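Side-chain contacts in AT-less polyketide synthase (Streptomyces platensis subsp. rosaceus, PDB 4TKT), which probably catalyses the decarboxylative condensation that extends the growing polyketide chain, as ketosynthase domain KS6 of MgsF in isomigrastatin assembly: residues Thr26-Leu31 with Met378-Leu383; Phe98-His103 with Tyr605-Glu610; Glu148-Val151 with Pro155-Val158; Val182-Met185 with Leu190-Ile193; Ala338-Phe343 with Ser401-Gln406. One frame throughout, in Å; residues are numbered along the deposited sequence.

How the contacts relate
All five contacts belong to one chain. Contact 4 lies next to the probable active site, since the residues joining its two segments carry, in ketosynthases, the nucleophilic cysteine. The other four are structural. Contact 2, whose atoms come within about 8 Å of contact 4, fastens the C-terminal tail to the ketosynthase. Contact 1 joins helix 24-32 to the end of helix 366-380 and strand 382-383, contact 5 a helix to the edge strand; they touch where L383 CD1 packs on Q406 OE1 at 3.7 Å, and their nearest atoms are about 12 Å (contact 1) and 14 Å (contact 5) from those of contact 4. Contact 3 is the outlier at the periphery, its centre 52 Å from that of contact 5.

Contact 1 (Thr26-Leu31 with Met378-Leu383); sequences TFWENL and MRHGTL
A Schellman motif closes helix 366-380 and sets H380, in the last turn, against W28 of helix 24-32. G381 is its C-prime residue, with positive phi, and from there the chain turns into strand 382-383. The two rings form a face-to-face stack: the five-membered ring of W28 and the imidazole have centroids 3.8 Å apart and planes 17° from parallel. H380 ND1 sits over the middle of the indole, with W28 CE2 at 3.3 Å, and H380 CB reaches the benzo side at W28 CZ2 (3.5 Å). W28 holds CG anti to its own N (chi1 174°), which sends the indole toward H380. Its far corner then meets T382: the carbonyl O lies in the indole plane, 3.7 Å from W28 CH2, while T382 CB is 3.8 Å from the same atom. T382 OG1 is tied back to H380 O at 3.0 Å, above the carbonyl plane. Behind the stack, R379 CG lies over the other face of the imidazole. H380 ND1 is hydrogen-bonded to L376 O one turn earlier. The imidazole rotation is thereby fixed, and the stack probably holds by dispersion and electrostatics, with no hydrogen bond between the rings.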
# COMPACT_ATOMS: atom_id res chain seq x y z
N THR A 26 9.21 -6.71 -3.46
CA THR A 26 8.96 -7.70 -4.50
C THR A 26 8.24 -7.04 -5.67
O THR A 26 8.51 -7.35 -6.84
CB THR A 26 8.12 -8.87 -3.99
OG1 THR A 26 8.76 -9.45 -2.85
CG2 THR A 26 7.96 -9.93 -5.07
N PHE A 27 7.34 -6.12 -5.35
CA PHE A 27 6.56 -5.42 -6.36
C PHE A 27 7.47 -4.65 -7.30
O PHE A 27 7.25 -4.63 -8.51
CB PHE A 27 5.55 -4.49 -5.69
CG PHE A 27 4.59 -3.84 -6.65
CD1 PHE A 27 3.90 -4.59 -7.58
CD2 PHE A 27 4.35 -2.47 -6.59
CE1 PHE A 27 3.02 -4.00 -8.46
CE2 PHE A 27 3.46 -1.87 -7.47
CZ PHE A 27 2.80 -2.64 -8.40
N TRP A 28 8.51 -4.04 -6.75
CA TRP A 28 9.48 -3.32 -7.56
C TRP A 28 10.26 -4.27 -8.45
O TRP A 28 10.55 -3.96 -9.61
CB TRP A 28 10.45 -2.52 -6.68
CG TRP A 28 11.56 -1.90 -7.48
CD1 TRP A 28 12.88 -2.20 -7.41
CD2 TRP A 28 11.43 -0.89 -8.48
NE1 TRP A 28 13.59 -1.43 -8.30
CE2 TRP A 28 12.72 -0.61 -8.97
CE3 TRP A 28 10.34 -0.18 -9.01
CZ2 TRP A 28 12.96 0.34 -9.96
CZ3 TRP A 28 10.58 0.77 -9.99
CH2 TRP A 28 11.88 1.02 -10.46
N GLU A 29 10.62 -5.43 -7.91
CA GLU A 29 11.35 -6.43 -8.68
C GLU A 29 10.52 -6.89 -9.87
O GLU A 29 11.03 -7.00 -10.99
CB GLU A 29 11.73 -7.62 -7.79
CG GLU A 29 12.68 -7.26 -6.66
CD GLU A 29 12.95 -8.44 -5.73
OE1 GLU A 29 12.43 -9.54 -5.99
OE2 GLU A 29 13.70 -8.26 -4.75
N ASN A 30 9.24 -7.15 -9.64
CA ASN A 30 8.33 -7.54 -10.71
C ASN A 30 8.17 -6.44 -11.76
O ASN A 30 8.19 -6.71 -12.96
CB ASN A 30 6.96 -7.90 -10.13
CG ASN A 30 7.00 -9.14 -9.27
OD1 ASN A 30 8.07 -9.71 -9.03
ND2 ASN A 30 5.84 -9.57 -8.78
N LEU A 31 8.01 -5.21 -11.29
CA LEU A 31 7.85 -4.07 -12.18
C LEU A 31 9.11 -3.83 -13.01
O LEU A 31 9.03 -3.49 -14.19
CB LEU A 31 7.51 -2.81 -11.38
CG LEU A 31 6.10 -2.72 -10.79
CD1 LEU A 31 5.98 -1.48 -9.92
CD2 LEU A 31 5.06 -2.70 -11.90
N MSE A 378 10.32 6.74 -8.68
CA MSE A 378 11.06 7.92 -8.25
C MSE A 378 12.14 7.55 -7.24
O MSE A 378 13.23 8.12 -7.24
CB MSE A 378 10.12 8.96 -7.64
CG MSE A 378 8.96 9.35 -8.54
SE MSE A 378 8.00 10.92 -7.91
CE MSE A 378 7.88 10.46 -6.02
N ARG A 379 11.84 6.58 -6.37
CA ARG A 379 12.78 6.15 -5.34
C ARG A 379 14.05 5.57 -5.96
O ARG A 379 15.15 5.83 -5.47
CB ARG A 379 12.13 5.11 -4.42
CG ARG A 379 13.08 4.49 -3.40
CD ARG A 379 12.36 3.48 -2.52
NE ARG A 379 13.27 2.75 -1.64
CZ ARG A 379 13.62 3.14 -0.42
NH1 ARG A 379 13.13 4.28 0.07
NH2 ARG A 379 14.45 2.41 0.31
N HIS A 380 13.89 4.81 -7.03
CA HIS A 380 15.03 4.17 -7.68
C HIS A 380 15.48 4.91 -8.93
O HIS A 380 16.43 4.51 -9.59
CB HIS A 380 14.70 2.72 -8.03
CG HIS A 380 14.44 1.85 -6.83
ND1 HIS A 380 13.17 1.43 -6.48
CD2 HIS A 380 15.28 1.34 -5.90
CE1 HIS A 380 13.25 0.69 -5.39
NE2 HIS A 380 14.51 0.62 -5.02
N GLY A 381 14.79 6.01 -9.24
CA GLY A 381 15.12 6.81 -10.41
C GLY A 381 15.10 6.00 -11.69
O GLY A 381 16.00 6.12 -12.53
N THR A 382 14.08 5.16 -11.83
CA THR A 382 14.00 4.24 -12.96
C THR A 382 12.57 4.12 -13.48
O THR A 382 11.64 3.90 -12.71
CB THR A 382 14.51 2.84 -12.58
OG1 THR A 382 15.86 2.93 -12.11
CG2 THR A 382 14.46 1.91 -13.78
N LEU A 383 12.40 4.27 -14.79
CA LEU A 383 11.11 4.06 -15.42
C LEU A 383 10.97 2.60 -15.84
O LEU A 383 11.85 2.04 -16.49
CB LEU A 383 10.95 4.98 -16.63
CG LEU A 383 10.92 6.47 -16.29
CD1 LEU A 383 11.01 7.31 -17.56
CD2 LEU A 383 9.66 6.81 -15.52

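Contact 2 (Phe98-His103 with Tyr605-Glu610); sequences FLQCAH and YPFARE
Buried amide-aromatic stacking joins helix 93-109 of the ketosynthase to the extended chain just before strand 610-611, with Q100 laid over one face of F607. The carboxamide plane and the phenyl plane are 8° apart. Q100 CG supplies a CH-pi contact, 4.0 Å from the ring centroid and nearly on its normal, and Q100 NE2 extends past the rim, above the CG-CB bond, 3.8 Å from F607 CB. This overlap follows from an extended glutamine chain beyond CG (chi2 -176°), running opposite to the phenylalanine side chain. The amide nitrogen is also hydrogen-bonded: Q100 NE2 gives a hydrogen to a water at 2.9 Å, which in turn donates to A608 O. F607 lies in a Tyr-Pro-Phe sequence of the C-terminal linker, which in modular polyketide synthases wraps back over the ketosynthase. P606 centres an inverse gamma turn within it, and its carbonyl O is hydrogen-bonded to R471. One turn further along the helix, H103 CD2 meets F607 CZ at 3.7 Å, the rings inclined at 68°. The imidazole edge faces Y605, with H103 NE2 4.0 Å from Y605 CB. F80 meets both H103 and F607 edge-to-face, and R609 forms a salt bridge with E75.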
# COMPACT_ATOMS: atom_id res chain seq x y z
N PHE A 98 -6.75 -5.54 5.37
CA PHE A 98 -6.50 -4.11 5.52
C PHE A 98 -5.96 -3.83 6.92
O PHE A 98 -5.13 -2.93 7.10
CB PHE A 98 -7.76 -3.29 5.25
CG PHE A 98 -7.48 -1.82 5.04
CD1 PHE A 98 -6.71 -1.40 3.97
CD2 PHE A 98 -7.99 -0.88 5.91
CE1 PHE A 98 -6.45 -0.05 3.78
CE2 PHE A 98 -7.74 0.47 5.72
CZ PHE A 98 -6.97 0.89 4.65
N LEU A 99 -6.43 -4.59 7.90
CA LEU A 99 -5.88 -4.51 9.25
C LEU A 99 -4.38 -4.77 9.22
O LEU A 99 -3.60 -4.00 9.78
CB LEU A 99 -6.57 -5.52 10.17
CG LEU A 99 -7.73 -5.00 11.02
CD1 LEU A 99 -8.38 -6.14 11.79
CD2 LEU A 99 -7.25 -3.91 11.97
N GLN A 100 -3.98 -5.85 8.56
CA GLN A 100 -2.57 -6.22 8.47
C GLN A 100 -1.78 -5.20 7.66
O GLN A 100 -0.64 -4.89 7.97
CB GLN A 100 -2.43 -7.62 7.87
CG GLN A 100 -3.01 -8.72 8.77
CD GLN A 100 -2.79 -10.12 8.22
OE1 GLN A 100 -2.53 -10.30 7.03
NE2 GLN A 100 -2.89 -11.11 9.10
N CYS A 101 -2.42 -4.68 6.61
CA CYS A 101 -1.83 -3.62 5.81
C CYS A 101 -1.59 -2.35 6.62
O CYS A 101 -0.55 -1.71 6.50
CB CYS A 101 -2.74 -3.31 4.62
SG CYS A 101 -2.14 -1.99 3.55
N ALA A 102 -2.57 -2.00 7.46
CA ALA A 102 -2.47 -0.82 8.31
C ALA A 102 -1.27 -0.91 9.25
O ALA A 102 -0.52 0.05 9.40
CB ALA A 102 -3.74 -0.63 9.11
N HIS A 103 -1.10 -2.07 9.89
CA HIS A 103 -0.01 -2.26 10.82
C HIS A 103 1.34 -2.18 10.11
O HIS A 103 2.25 -1.50 10.58
CB HIS A 103 -0.13 -3.59 11.55
CG HIS A 103 0.93 -3.82 12.58
ND1 HIS A 103 0.96 -3.13 13.77
CD2 HIS A 103 2.02 -4.63 12.58
CE1 HIS A 103 2.01 -3.52 14.47
NE2 HIS A 103 2.67 -4.43 13.77
N TYR A 605 6.06 -7.05 10.88
CA TYR A 605 5.71 -8.17 11.74
C TYR A 605 5.30 -9.39 10.92
O TYR A 605 4.54 -9.28 9.96
CB TYR A 605 4.59 -7.79 12.71
CG TYR A 605 4.25 -8.87 13.71
CD1 TYR A 605 3.30 -9.85 13.42
CD2 TYR A 605 4.87 -8.92 14.95
CE1 TYR A 605 3.00 -10.84 14.33
CE2 TYR A 605 4.57 -9.91 15.87
CZ TYR A 605 3.63 -10.86 15.55
OH TYR A 605 3.33 -11.85 16.46
N PRO A 606 5.81 -10.58 11.31
CA PRO A 606 5.49 -11.84 10.64
C PRO A 606 4.17 -12.43 11.15
O PRO A 606 4.18 -13.26 12.06
CB PRO A 606 6.66 -12.74 11.02
CG PRO A 606 7.07 -12.24 12.37
CD PRO A 606 6.79 -10.76 12.39
N PHE A 607 3.06 -12.00 10.56
CA PHE A 607 1.74 -12.44 11.02
C PHE A 607 1.58 -13.95 10.92
O PHE A 607 2.10 -14.58 10.00
CB PHE A 607 0.64 -11.75 10.21
CG PHE A 607 0.59 -10.26 10.38
CD1 PHE A 607 0.19 -9.70 11.59
CD2 PHE A 607 0.94 -9.41 9.34
CE1 PHE A 607 0.15 -8.33 11.75
CE2 PHE A 607 0.90 -8.04 9.50
CZ PHE A 607 0.51 -7.50 10.70
N ALA A 608 0.88 -14.51 11.90
CA ALA A 608 0.49 -15.92 11.85
C ALA A 608 -0.40 -16.15 10.63
O ALA A 608 -1.28 -15.33 10.34
CB ALA A 608 -0.22 -16.32 13.13
N ARG A 609 -0.17 -17.25 9.92
CA ARG A 609 -0.84 -17.49 8.65
C ARG A 609 -1.87 -18.61 8.72
O ARG A 609 -1.96 -19.44 7.82
CB ARG A 609 0.20 -17.81 7.57
CG ARG A 609 1.20 -16.69 7.32
CD ARG A 609 2.41 -17.17 6.51
NE ARG A 609 2.03 -17.68 5.19
CZ ARG A 609 1.92 -18.97 4.88
NH1 ARG A 609 2.15 -19.89 5.80
NH2 ARG A 609 1.57 -19.33 3.65
N GLU A 610 -2.65 -18.61 9.80
CA GLU A 610 -3.71 -19.60 9.96
C GLU A 610 -4.94 -19.22 9.15
O GLU A 610 -5.25 -18.04 9.00
CB GLU A 610 -4.06 -19.76 11.44
CG GLU A 610 -4.04 -18.44 12.21
CD GLU A 610 -3.67 -18.61 13.67
OE1 GLU A 610 -2.97 -19.59 14.00
OE2 GLU A 610 -4.09 -17.77 14.49
O HOH W 1 -1.78 -13.48 7.97

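Contact 3 (Glu148-Val151 with Pro155-Val158); sequences EYSV and PVVV
S150 turns its hydroxyl back beside its own backbone N, opposite the carbonyl carbon (chi1 -61°), and V156 puts CG1 between its N and carbonyl carbon (chi1 57°); the first torsion aims OG at the N-H of V156, the second puts the CG1 methyl beside it. V156 N donates to S150 OG at 2.9 Å with an N-H...O angle of 160°, close to straight. The same hydroxyl is hydrogen-bonded to G146 O, one turn back in helix 142-151, so it accepts from the returning chain and donates into the helix. The backbones are tight here: S150 and P155 have CA atoms 4.0 Å apart, and S150 OG lies 3.3 Å from P155 CA. Alongside the polar bond is an apolar contact. V156 CG1 packs 3.9 Å from Y149 CB, its side chain crossing that of the tyrosine at about a right angle. The same methyl also flanks the hydroxyl, with V156 CG1 3.8 Å from S150 OG. The phenol of Y149 reaches further, to hydrogen bonds with P619 O and E154 OE2, while L618 touches both Y149 and V156, so the end of the modelled chain lies against this spot. At the molecular surface the chain leaving helix 142-151 doubles back on its way to helix 163-173. The serine's double role implies a short relay, V156 N-H to S150 OG to G146 O, in which each bond probably strengthens the other and the reversed chain is tied to helix 142-151.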
# COMPACT_ATOMS: atom_id res chain seq x y z
N GLU A 148 -25.97 -17.88 0.34
CA GLU A 148 -26.00 -19.12 -0.43
C GLU A 148 -26.07 -20.32 0.50
O GLU A 148 -26.66 -21.34 0.17
CB GLU A 148 -24.77 -19.22 -1.34
CG GLU A 148 -24.74 -18.20 -2.46
CD GLU A 148 -23.44 -18.21 -3.24
OE1 GLU A 148 -22.47 -18.85 -2.78
OE2 GLU A 148 -23.39 -17.58 -4.32
N TYR A 149 -25.46 -20.18 1.67
CA TYR A 149 -25.48 -21.24 2.67
C TYR A 149 -26.85 -21.30 3.35
O TYR A 149 -27.41 -22.38 3.54
CB TYR A 149 -24.38 -21.02 3.70
CG TYR A 149 -24.04 -22.26 4.50
CD1 TYR A 149 -24.85 -22.68 5.55
CD2 TYR A 149 -22.91 -23.01 4.20
CE1 TYR A 149 -24.54 -23.81 6.28
CE2 TYR A 149 -22.59 -24.14 4.92
CZ TYR A 149 -23.41 -24.54 5.96
OH TYR A 149 -23.10 -25.67 6.68
N SER A 150 -27.37 -20.14 3.70
CA SER A 150 -28.58 -20.04 4.51
C SER A 150 -29.83 -20.56 3.80
O SER A 150 -30.76 -21.04 4.45
CB SER A 150 -28.81 -18.59 4.94
OG SER A 150 -27.73 -18.13 5.72
N VAL A 151 -29.85 -20.47 2.47
CA VAL A 151 -31.03 -20.89 1.72
C VAL A 151 -31.17 -22.41 1.73
O VAL A 151 -32.27 -22.94 1.88
CB VAL A 151 -30.99 -20.37 0.26
CG1 VAL A 151 -29.63 -20.60 -0.37
CG2 VAL A 151 -32.08 -21.01 -0.58
N PRO A 155 -29.30 -20.90 8.66
CA PRO A 155 -28.95 -19.49 8.47
C PRO A 155 -27.67 -19.08 9.20
O PRO A 155 -27.56 -19.24 10.41
CB PRO A 155 -30.16 -18.75 9.04
CG PRO A 155 -31.29 -19.70 8.85
CD PRO A 155 -30.71 -21.06 9.07
N VAL A 156 -26.70 -18.56 8.44
CA VAL A 156 -25.44 -18.10 9.00
C VAL A 156 -25.27 -16.61 8.72
O VAL A 156 -25.64 -16.11 7.66
CB VAL A 156 -24.24 -18.90 8.43
CG1 VAL A 156 -24.20 -18.81 6.91
CG2 VAL A 156 -22.93 -18.42 9.05
N VAL A 157 -24.72 -15.89 9.69
CA VAL A 157 -24.55 -14.44 9.58
C VAL A 157 -23.17 -14.07 9.06
O VAL A 157 -22.16 -14.29 9.72
CB VAL A 157 -24.78 -13.75 10.94
CG1 VAL A 157 -24.61 -12.24 10.81
CG2 VAL A 157 -26.15 -14.09 11.49
N VAL A 158 -23.13 -13.51 7.85
CA VAL A 158 -21.89 -12.97 7.30
C VAL A 158 -22.09 -11.50 6.93
O VAL A 158 -22.69 -11.20 5.90
CB VAL A 158 -21.40 -13.75 6.07
CG1 VAL A 158 -20.10 -13.18 5.56
CG2 VAL A 158 -21.24 -15.23 6.40

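Contact 4 (Val182-Met185 with Leu190-Ile193); sequences VDTM and LSAI
S191 OG is hydrogen-bonded to A187 O, one turn earlier in helix 188-202, and also lies 2.9 Å from T184 OG1 across the contact. T184 brings its hydroxyl there by setting OG1 between its backbone N and carbonyl carbon (chi1 59°); the methyl CG2 of T184 keeps to the flank, 3.8 Å from S191 OG. Further along, V182 at the end of strand 179-182 lays CG2 on the helix, 3.9 Å from both A192 N and A192 CB. The end of strand 179-182 and the loop after it thus pack on helix 188-202. The sequence T-M-C-A-S-A-L, running from T184 to L190, is consistent with the nucleophilic elbow of thiolase-fold ketosynthases, where the active-site cysteine sits at the N-terminal end of the helix. The loop has its own bracing: D183 OD1 accepts from M185 N at 2.9 Å (160°), an Asx turn, and S188 OG is hydrogen-bonded to both T184 N and M185 O. The carboxylate oxygen is met on its anti side, 31° out of plane. The Asx turn and the two bonds of S188 OG hold the chain leading to the probable cysteine, with the T184 and S191 hydroxyls as a close pair beside them, consistent with a fixed position for the nucleophile.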
# COMPACT_ATOMS: atom_id res chain seq x y z
N VAL A 182 -14.90 4.99 1.60
CA VAL A 182 -15.55 5.61 0.46
C VAL A 182 -15.62 4.66 -0.73
O VAL A 182 -14.71 3.87 -0.97
CB VAL A 182 -14.82 6.89 0.02
CG1 VAL A 182 -14.97 7.95 1.08
CG2 VAL A 182 -13.36 6.61 -0.26
N ASP A 183 -16.73 4.74 -1.46
CA ASP A 183 -16.89 3.97 -2.68
C ASP A 183 -17.13 4.91 -3.86
O ASP A 183 -18.15 5.58 -3.93
CB ASP A 183 -18.04 2.98 -2.54
CG ASP A 183 -18.18 2.08 -3.76
OD1 ASP A 183 -17.27 2.08 -4.61
OD2 ASP A 183 -19.21 1.38 -3.88
N THR A 184 -16.15 4.96 -4.76
CA THR A 184 -16.32 5.62 -6.04
C THR A 184 -15.83 4.66 -7.12
O THR A 184 -15.32 5.07 -8.16
CB THR A 184 -15.54 6.94 -6.13
OG1 THR A 184 -14.15 6.69 -5.90
CG2 THR A 184 -16.05 7.92 -5.08
N MSE A 185 -16.00 3.37 -6.83
CA MSE A 185 -15.56 2.29 -7.71
C MSE A 185 -14.05 2.33 -7.96
O MSE A 185 -13.26 2.38 -7.02
CB MSE A 185 -16.32 2.32 -9.03
CG MSE A 185 -17.83 2.42 -8.86
SE MSE A 185 -18.82 1.74 -10.39
CE MSE A 185 -20.60 2.41 -9.94
N LEU A 190 -7.93 6.56 -4.65
CA LEU A 190 -7.49 7.92 -4.91
C LEU A 190 -8.45 8.92 -4.29
O LEU A 190 -8.05 10.01 -3.89
CB LEU A 190 -7.35 8.17 -6.41
CG LEU A 190 -5.91 8.35 -6.86
CD1 LEU A 190 -5.07 7.17 -6.41
CD2 LEU A 190 -5.82 8.53 -8.36
N SER A 191 -9.73 8.55 -4.22
CA SER A 191 -10.72 9.41 -3.60
C SER A 191 -10.49 9.47 -2.09
O SER A 191 -10.68 10.52 -1.47
CB SER A 191 -12.13 8.91 -3.90
OG SER A 191 -12.40 8.97 -5.29
N ALA A 192 -10.09 8.35 -1.51
CA ALA A 192 -9.76 8.28 -0.09
C ALA A 192 -8.58 9.19 0.23
O ALA A 192 -8.60 9.95 1.19
CB ALA A 192 -9.47 6.85 0.33
N ILE A 193 -7.55 9.10 -0.60
CA ILE A 193 -6.37 9.94 -0.47
C ILE A 193 -6.75 11.41 -0.58
O ILE A 193 -6.28 12.25 0.19
CB ILE A 193 -5.32 9.59 -1.53
CG1 ILE A 193 -4.75 8.19 -1.24
CG2 ILE A 193 -4.21 10.64 -1.56
CD1 ILE A 193 -3.70 7.73 -2.23

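Contact 5 (Ala338-Phe343 with Ser401-Gln406); sequences AAFAEF and SPFVLQ
F340 takes P402 over one ring face and F403 obliquely beside it. P402 CB approaches the F340 centroid to 4.3 Å, 17° off the ring normal, as a CH-pi contact, and P402 CG packs on the stem, 3.7 Å from F340 CB. The phenyl of F403 comes in next to the proline: F403 CZ is 3.5 Å from F340 CE2, with the centroids 5.3 Å apart and the planes at 86°, an oblique meeting of two rings. P402 CB also stands over the centre of the F403 ring, so one proline carbon serves a face of each phenyl. F403 holds CG beside its own N, opposite the carbonyl carbon (chi1 -51°), which carries the ring back past P402 toward the helix. These residues join helix 328-340 to strand 403-405, the outermost strand at one end of the large mixed sheet of this thiolase-fold ketosynthase, where it runs parallel to strand 350-353. Next outward come the groups that pack against the three. W305 of helix 294-308 meets F340 edge-to-face, and from helix 328-340 itself L336 and N337 touch F403, with N337 on P402 as well. Just before the proline, S401 OG accepts from F403 N at 3.2 Å, an ST turn, and is itself hydrogen-bonded to F398 O. Backbone bonds of P402 and V404 with C350 tie the strand to its neighbour, and F343 N bonds to F340 O.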
# COMPACT_ATOMS: atom_id res chain seq x y z
N ALA A 338 -5.71 17.09 -23.85
CA ALA A 338 -6.46 18.32 -23.60
C ALA A 338 -5.95 19.01 -22.34
O ALA A 338 -5.95 20.24 -22.26
CB ALA A 338 -7.94 18.02 -23.47
N ALA A 339 -5.51 18.23 -21.37
CA ALA A 339 -4.97 18.77 -20.12
C ALA A 339 -3.67 19.53 -20.38
O ALA A 339 -3.54 20.69 -19.99
CB ALA A 339 -4.75 17.66 -19.12
N PHE A 340 -2.72 18.86 -21.03
CA PHE A 340 -1.42 19.45 -21.29
C PHE A 340 -1.49 20.62 -22.27
O PHE A 340 -0.67 21.55 -22.20
CB PHE A 340 -0.46 18.39 -21.83
CG PHE A 340 0.17 17.53 -20.77
CD1 PHE A 340 1.31 17.96 -20.10
CD2 PHE A 340 -0.37 16.30 -20.44
CE1 PHE A 340 1.88 17.17 -19.12
CE2 PHE A 340 0.20 15.51 -19.47
CZ PHE A 340 1.33 15.95 -18.81
N ALA A 341 -2.45 20.59 -23.18
CA ALA A 341 -2.55 21.59 -24.25
C ALA A 341 -2.85 22.99 -23.72
O ALA A 341 -2.62 23.98 -24.41
CB ALA A 341 -3.61 21.18 -25.26
N GLU A 342 -3.35 23.06 -22.49
CA GLU A 342 -3.67 24.35 -21.88
C GLU A 342 -2.44 25.03 -21.29
O GLU A 342 -2.54 26.12 -20.73
CB GLU A 342 -4.74 24.18 -20.80
CG GLU A 342 -6.15 24.00 -21.35
CD GLU A 342 -6.61 25.20 -22.16
OE1 GLU A 342 -6.23 26.34 -21.83
OE2 GLU A 342 -7.35 24.99 -23.15
N PHE A 343 -1.28 24.38 -21.41
CA PHE A 343 -0.07 24.89 -20.79
C PHE A 343 1.13 24.88 -21.73
O PHE A 343 1.89 25.85 -21.79
CB PHE A 343 0.25 24.09 -19.53
CG PHE A 343 -0.81 24.17 -18.48
CD1 PHE A 343 -0.83 25.22 -17.58
CD2 PHE A 343 -1.79 23.19 -18.38
CE1 PHE A 343 -1.81 25.30 -16.60
CE2 PHE A 343 -2.77 23.26 -17.41
CZ PHE A 343 -2.78 24.32 -16.52
N SER A 401 1.73 13.85 -29.23
CA SER A 401 1.25 13.87 -27.86
C SER A 401 2.40 14.27 -26.94
O SER A 401 3.56 14.25 -27.35
CB SER A 401 0.69 12.50 -27.46
OG SER A 401 1.74 11.58 -27.20
N PRO A 402 2.09 14.64 -25.69
CA PRO A 402 3.18 14.93 -24.74
C PRO A 402 3.95 13.68 -24.34
O PRO A 402 5.00 13.80 -23.71
CB PRO A 402 2.44 15.51 -23.53
CG PRO A 402 1.11 15.93 -24.03
CD PRO A 402 0.77 14.98 -25.13
N PHE A 403 3.45 12.51 -24.71
CA PHE A 403 3.92 11.27 -24.11
C PHE A 403 4.82 10.40 -24.98
O PHE A 403 4.87 10.54 -26.21
CB PHE A 403 2.72 10.43 -23.67
CG PHE A 403 1.74 11.19 -22.83
CD1 PHE A 403 2.06 11.57 -21.54
CD2 PHE A 403 0.49 11.50 -23.33
CE1 PHE A 403 1.16 12.27 -20.76
CE2 PHE A 403 -0.42 12.20 -22.55
CZ PHE A 403 -0.08 12.58 -21.27
N VAL A 404 5.53 9.50 -24.31
CA VAL A 404 6.23 8.39 -24.95
C VAL A 404 5.94 7.13 -24.15
O VAL A 404 6.26 7.05 -22.96
CB VAL A 404 7.75 8.62 -25.02
CG1 VAL A 404 8.46 7.35 -25.46
CG2 VAL A 404 8.08 9.77 -25.96
N LEU A 405 5.30 6.15 -24.79
CA LEU A 405 4.92 4.92 -24.11
C LEU A 405 6.13 4.15 -23.61
O LEU A 405 6.99 3.76 -24.40
CB LEU A 405 4.08 4.04 -25.03
CG LEU A 405 3.54 2.76 -24.40
CD1 LEU A 405 2.68 3.10 -23.19
CD2 LEU A 405 2.76 1.95 -25.41
N GLN A 406 6.20 3.93 -22.30
CA GLN A 406 7.34 3.27 -21.69
C GLN A 406 7.30 1.76 -21.91
O GLN A 406 6.48 1.06 -21.32
CB GLN A 406 7.39 3.58 -20.19
CG GLN A 406 8.73 3.29 -19.55
CD GLN A 406 9.85 4.14 -20.13
OE1 GLN A 406 9.66 5.33 -20.39
NE2 GLN A 406 11.01 3.53 -20.34